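PDB 4FBD: putative uncharacterized protein from Toxoplasma gondii, which is of unknown function and belongs to the DUF3228 family, its chain folding into two separate mixed beta sheets together with several helices. Local coordinates for residues H114-G119 with R133-S138; D151-S156 with S182-K187. All blocks are in the same frame, centred on the assembly; numbering follows the deposited sequence.

After strands 39-40, 82-84 and 90-96 of the five-stranded sheet and helix 63-76, the chain passes through strand 105-107 to the hairpin of strands 117-121 and 130-135, where contact 1 closes a loop of 13 residues. Helix 137-140 then leads away to strand 149-156, and contact 2 closes a longer excursion of 25 residues, which includes helix 157-166. The two closures neither nest nor cross, since the first is complete before the second opens. Contact 1 joins neighbouring strands of a four-stranded mixed sheet; contact 2 joins 149-156 with 181-189 in the five-stranded one. Their centres lie about 29 Å apart, and they do not touch.

Contact 1: residues H114-G119 with R133-S138; sequences HLLRSG and RWFPMS
The backbone carbonyl O of Trp134 accepts a hydrogen bond from the amide N of Arg117 at 2.9 Å, and the amide N of Trp134 returns an equally long bond to Arg117 O. This makes Arg117 and Trp134 an antiparallel hydrogen-bonded pair. A CA-H...O contact from Leu116 CA, 3.4 Å away, also reaches Trp134 O. On one face of the sheet the Trp134 indole turns in under the partner strand: chi1 of 63° sets CG between the backbone N and the carbonyl carbon and lets the ring lie beneath Arg117 O and Ser118 CA. Gly119, with no side chain, lets the ring lie close to the backbone, its N 3.5 Å from Trp134 CZ3. The indole NE1 bonds to the carbonyl of Lys238.

Further along, Leu116 sends its branch CD2 over the centre of the Phe135 ring, 3.5 Å from the centroid and 10° off the normal, a CH-pi contact, while Leu115 CB meets the ring's edge. Pro136, at the N-cap position before helix 137-140, lays CD 3.3 Å from Leu115 O. Arg117 bends back at chi2, and its NH1 bonds the carbonyls of both Leu116 and His114.

Arg133 NH2 bonds Trp229 O, while its NH1 bonds Ser118 OG of the second subunit, whose Arg133 bonds this chain's Ser118 OG likewise. Strand 130-135 lies between outermost strand 117-121 and strand 232-235, whose Ala233 touches Leu116 and Phe135.

Contact 2: residues D151-S156 with S182-K187; sequences DLILYS and SIIAVK
Backbone hydrogen bonds join the strands at three places. Asp151 N reaches Lys187 O at 2.8 Å and Lys187 N answers to Asp151 O; at the other end, Tyr155 and Ser182 exchange the same two bonds. Between them Ile153 is served by two residues: its N bonds to Ala185 O at 2.9 Å, whereas its O accepts Ile184 N at 3.0 Å.

Apolar contacts lie on both faces. On the face of Leu152, Leu154, Ile183 and Val186, Leu154 CD2 presses against Ile183 CG1 at 3.4 Å. Leu152 splits its two methyls: CD2 lies alongside Val186, pointing the same way and 3.8 Å from CG1, while CD1 reaches across to Ile183 CD1. Branched aliphatic chains suit this buried side, which also takes Ile95 and Leu93 of strand 90-96. On the other face, Ile153 CG1 rests on the small methyl of Ala185, CB, at 3.8 Å. Ile184, the extra residue of the bulge, sets CG1 between its backbone N and carbonyl carbon (chi1 58°), which brings that atom obliquely to Tyr155 CD1 at 3.3 Å; Ile160 of helix 157-166 touches both residues.

Among polar side chains, Asp151 OD1 bonds to His92 ND1 on strand 90-96, and Ser156 OG caps the N terminus of helix 157-166 through Gln159 N.

Ile184 and Ala185 together facing Ile153 form a classic beta bulge, which shifts the register by one residue in this antiparallel pair near the middle of the five-stranded mixed sheet.

Contact 1: residues H114-G119 with R133-S138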
# COMPACT_ATOMS: atom_id res chain seq x y z
N HIS A 114 -0.89 0.74 -18.36
CA HIS A 114 -0.00 -0.39 -18.54
C HIS A 114 1.50 -0.04 -18.44
O HIS A 114 2.35 -0.95 -18.34
CB HIS A 114 -0.31 -1.09 -19.86
CG HIS A 114 0.04 -0.29 -21.08
ND1 HIS A 114 -0.69 0.81 -21.48
CD2 HIS A 114 1.00 -0.47 -22.02
CE1 HIS A 114 -0.18 1.29 -22.61
NE2 HIS A 114 0.85 0.53 -22.96
N LEU A 115 1.82 1.25 -18.46
CA LEU A 115 3.20 1.72 -18.36
C LEU A 115 3.72 1.79 -16.93
O LEU A 115 4.92 1.93 -16.71
CB LEU A 115 3.30 3.11 -19.00
CG LEU A 115 2.97 3.14 -20.49
CD1 LEU A 115 3.11 4.58 -21.03
CD2 LEU A 115 3.91 2.10 -21.26
N LEU A 116 2.81 1.72 -15.96
CA LEU A 116 3.14 1.72 -14.53
C LEU A 116 3.98 0.52 -14.22
O LEU A 116 3.88 -0.50 -14.88
CB LEU A 116 1.85 1.65 -13.66
CG LEU A 116 0.93 2.87 -13.60
CD1 LEU A 116 -0.47 2.53 -13.09
CD2 LEU A 116 1.50 4.07 -12.78
N ARG A 117 4.86 0.67 -13.24
CA ARG A 117 5.70 -0.40 -12.75
C ARG A 117 5.53 -0.38 -11.25
O ARG A 117 5.13 0.64 -10.69
CB ARG A 117 7.16 -0.18 -13.16
CG ARG A 117 7.41 -0.34 -14.66
CD ARG A 117 7.18 -1.74 -15.08
NE ARG A 117 7.33 -1.95 -16.53
CZ ARG A 117 6.35 -1.99 -17.43
NH1 ARG A 117 5.07 -1.79 -17.10
NH2 ARG A 117 6.66 -2.23 -18.68
N SER A 118 5.80 -1.49 -10.59
CA SER A 118 5.62 -1.55 -9.15
C SER A 118 6.63 -2.45 -8.49
O SER A 118 7.21 -3.35 -9.13
CB SER A 118 4.23 -2.07 -8.84
OG SER A 118 4.07 -3.40 -9.33
N GLY A 119 6.83 -2.23 -7.19
CA GLY A 119 7.75 -3.06 -6.43
C GLY A 119 7.84 -2.64 -4.99
O GLY A 119 7.20 -1.68 -4.58
N ARG A 133 4.03 2.11 -6.56
CA ARG A 133 3.90 2.08 -8.02
C ARG A 133 4.30 3.42 -8.58
O ARG A 133 4.13 4.48 -7.94
CB ARG A 133 2.51 1.72 -8.46
CG ARG A 133 1.41 2.67 -8.13
CD ARG A 133 0.13 2.15 -8.70
NE ARG A 133 -1.00 3.03 -8.41
CZ ARG A 133 -2.25 2.81 -8.81
NH1 ARG A 133 -2.54 1.76 -9.53
NH2 ARG A 133 -3.21 3.67 -8.49
N TRP A 134 4.80 3.39 -9.80
CA TRP A 134 5.27 4.60 -10.43
C TRP A 134 5.32 4.50 -11.94
O TRP A 134 5.30 3.42 -12.50
CB TRP A 134 6.67 4.90 -9.92
CG TRP A 134 7.64 3.82 -10.31
CD1 TRP A 134 8.35 3.75 -11.46
CD2 TRP A 134 7.97 2.63 -9.57
NE1 TRP A 134 9.11 2.61 -11.49
CE2 TRP A 134 8.91 1.91 -10.35
CE3 TRP A 134 7.59 2.11 -8.34
CZ2 TRP A 134 9.45 0.69 -9.94
CZ3 TRP A 134 8.15 0.90 -7.91
CH2 TRP A 134 9.06 0.21 -8.71
N PHE A 135 5.41 5.65 -12.58
CA PHE A 135 5.64 5.75 -14.02
C PHE A 135 7.13 5.97 -14.18
O PHE A 135 7.70 6.87 -13.57
CB PHE A 135 4.95 6.95 -14.66
CG PHE A 135 3.49 6.81 -14.83
CD1 PHE A 135 2.99 5.94 -15.74
CD2 PHE A 135 2.62 7.60 -14.11
CE1 PHE A 135 1.61 5.80 -15.92
CE2 PHE A 135 1.27 7.49 -14.30
CZ PHE A 135 0.75 6.58 -15.20
N PRO A 136 7.77 5.16 -15.00
CA PRO A 136 9.17 5.34 -15.23
C PRO A 136 9.43 6.51 -16.16
O PRO A 136 8.50 7.01 -16.81
CB PRO A 136 9.63 4.03 -15.85
CG PRO A 136 8.43 3.24 -16.11
CD PRO A 136 7.24 3.90 -15.54
N MET A 137 10.69 6.94 -16.23
CA MET A 137 11.07 8.08 -17.06
C MET A 137 10.90 7.87 -18.56
O MET A 137 10.67 8.84 -19.28
CB MET A 137 12.50 8.51 -16.74
CG MET A 137 12.63 9.10 -15.34
SD MET A 137 11.58 10.54 -15.13
CE MET A 137 12.40 11.71 -16.21
N SER A 138 10.98 6.63 -19.02
CA SER A 138 10.80 6.35 -20.45
C SER A 138 9.44 6.88 -20.91
O SER A 138 9.28 7.24 -22.09
CB SER A 138 10.95 4.86 -20.76
OG SER A 138 10.04 4.10 -20.00

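Contact 2: residues D151-S156 with S182-K187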
# COMPACT_ATOMS: atom_id res chain seq x y z
N ASP A 151 3.17 25.15 -4.40
CA ASP A 151 2.70 25.18 -3.04
C ASP A 151 3.98 25.59 -2.32
O ASP A 151 4.97 24.85 -2.34
CB ASP A 151 2.23 23.80 -2.59
CG ASP A 151 1.48 23.80 -1.26
OD1 ASP A 151 1.34 24.88 -0.64
OD2 ASP A 151 1.01 22.70 -0.84
N LEU A 152 3.98 26.80 -1.77
CA LEU A 152 5.14 27.31 -1.05
C LEU A 152 4.92 27.02 0.41
O LEU A 152 3.93 27.48 1.00
CB LEU A 152 5.31 28.79 -1.26
CG LEU A 152 5.48 29.27 -2.70
CD1 LEU A 152 5.58 30.83 -2.73
CD2 LEU A 152 6.68 28.60 -3.35
N ILE A 153 5.82 26.25 1.01
CA ILE A 153 5.66 25.90 2.42
C ILE A 153 6.53 26.83 3.21
O ILE A 153 7.72 26.95 2.91
CB ILE A 153 6.07 24.47 2.72
CG1 ILE A 153 5.44 23.49 1.71
CG2 ILE A 153 5.66 24.11 4.15
CD1 ILE A 153 3.94 23.53 1.70
N LEU A 154 5.95 27.47 4.22
CA LEU A 154 6.66 28.43 5.06
C LEU A 154 6.87 27.95 6.49
O LEU A 154 6.07 27.20 7.02
CB LEU A 154 5.86 29.73 5.12
CG LEU A 154 5.54 30.39 3.77
CD1 LEU A 154 4.73 31.64 3.96
CD2 LEU A 154 6.80 30.69 2.98
N TYR A 155 7.97 28.37 7.09
CA TYR A 155 8.28 28.10 8.49
C TYR A 155 8.58 29.41 9.13
O TYR A 155 9.12 30.30 8.47
CB TYR A 155 9.46 27.13 8.66
CG TYR A 155 9.05 25.67 8.83
CD1 TYR A 155 8.31 25.02 7.85
CD2 TYR A 155 9.42 24.95 9.96
CE1 TYR A 155 7.94 23.68 8.00
CE2 TYR A 155 9.05 23.62 10.13
CZ TYR A 155 8.31 23.00 9.14
OH TYR A 155 7.94 21.68 9.29
N SER A 156 8.22 29.56 10.40
CA SER A 156 8.51 30.77 11.12
C SER A 156 10.02 30.93 11.23
O SER A 156 10.77 29.98 11.00
CB SER A 156 7.92 30.74 12.53
OG SER A 156 8.52 29.71 13.31
N SER A 182 9.79 32.06 6.15
CA SER A 182 10.70 31.73 5.07
C SER A 182 10.29 30.46 4.37
O SER A 182 9.85 29.51 5.00
CB SER A 182 12.16 31.64 5.54
OG SER A 182 12.67 32.93 5.82
N ILE A 183 10.47 30.46 3.06
CA ILE A 183 10.16 29.30 2.24
C ILE A 183 11.20 28.20 2.52
O ILE A 183 12.40 28.43 2.36
CB ILE A 183 10.20 29.70 0.76
CG1 ILE A 183 9.12 30.76 0.48
CG2 ILE A 183 10.10 28.44 -0.15
CD1 ILE A 183 9.28 31.44 -0.84
N ILE A 184 10.73 27.03 2.95
CA ILE A 184 11.60 25.89 3.22
C ILE A 184 11.34 24.73 2.22
O ILE A 184 12.17 23.83 2.07
CB ILE A 184 11.49 25.42 4.70
CG1 ILE A 184 10.07 25.03 5.07
CG2 ILE A 184 11.99 26.49 5.66
CD1 ILE A 184 9.64 23.69 4.58
N ALA A 185 10.21 24.79 1.53
CA ALA A 185 9.87 23.79 0.53
C ALA A 185 9.03 24.42 -0.56
O ALA A 185 8.28 25.36 -0.30
CB ALA A 185 9.11 22.60 1.16
N VAL A 186 9.16 23.88 -1.76
CA VAL A 186 8.41 24.33 -2.93
C VAL A 186 7.95 23.09 -3.67
O VAL A 186 8.74 22.27 -4.08
CB VAL A 186 9.28 25.16 -3.89
CG1 VAL A 186 8.44 25.63 -5.05
CG2 VAL A 186 9.90 26.33 -3.16
N LYS A 187 6.64 22.96 -3.85
CA LYS A 187 6.07 21.80 -4.50
C LYS A 187 5.29 22.18 -5.72
O LYS A 187 4.28 22.87 -5.61
CB LYS A 187 5.10 21.15 -3.52
CG LYS A 187 5.68 20.09 -2.65
CD LYS A 187 5.60 18.75 -3.36
CE LYS A 187 4.14 18.32 -3.61
NZ LYS A 187 4.04 16.92 -4.11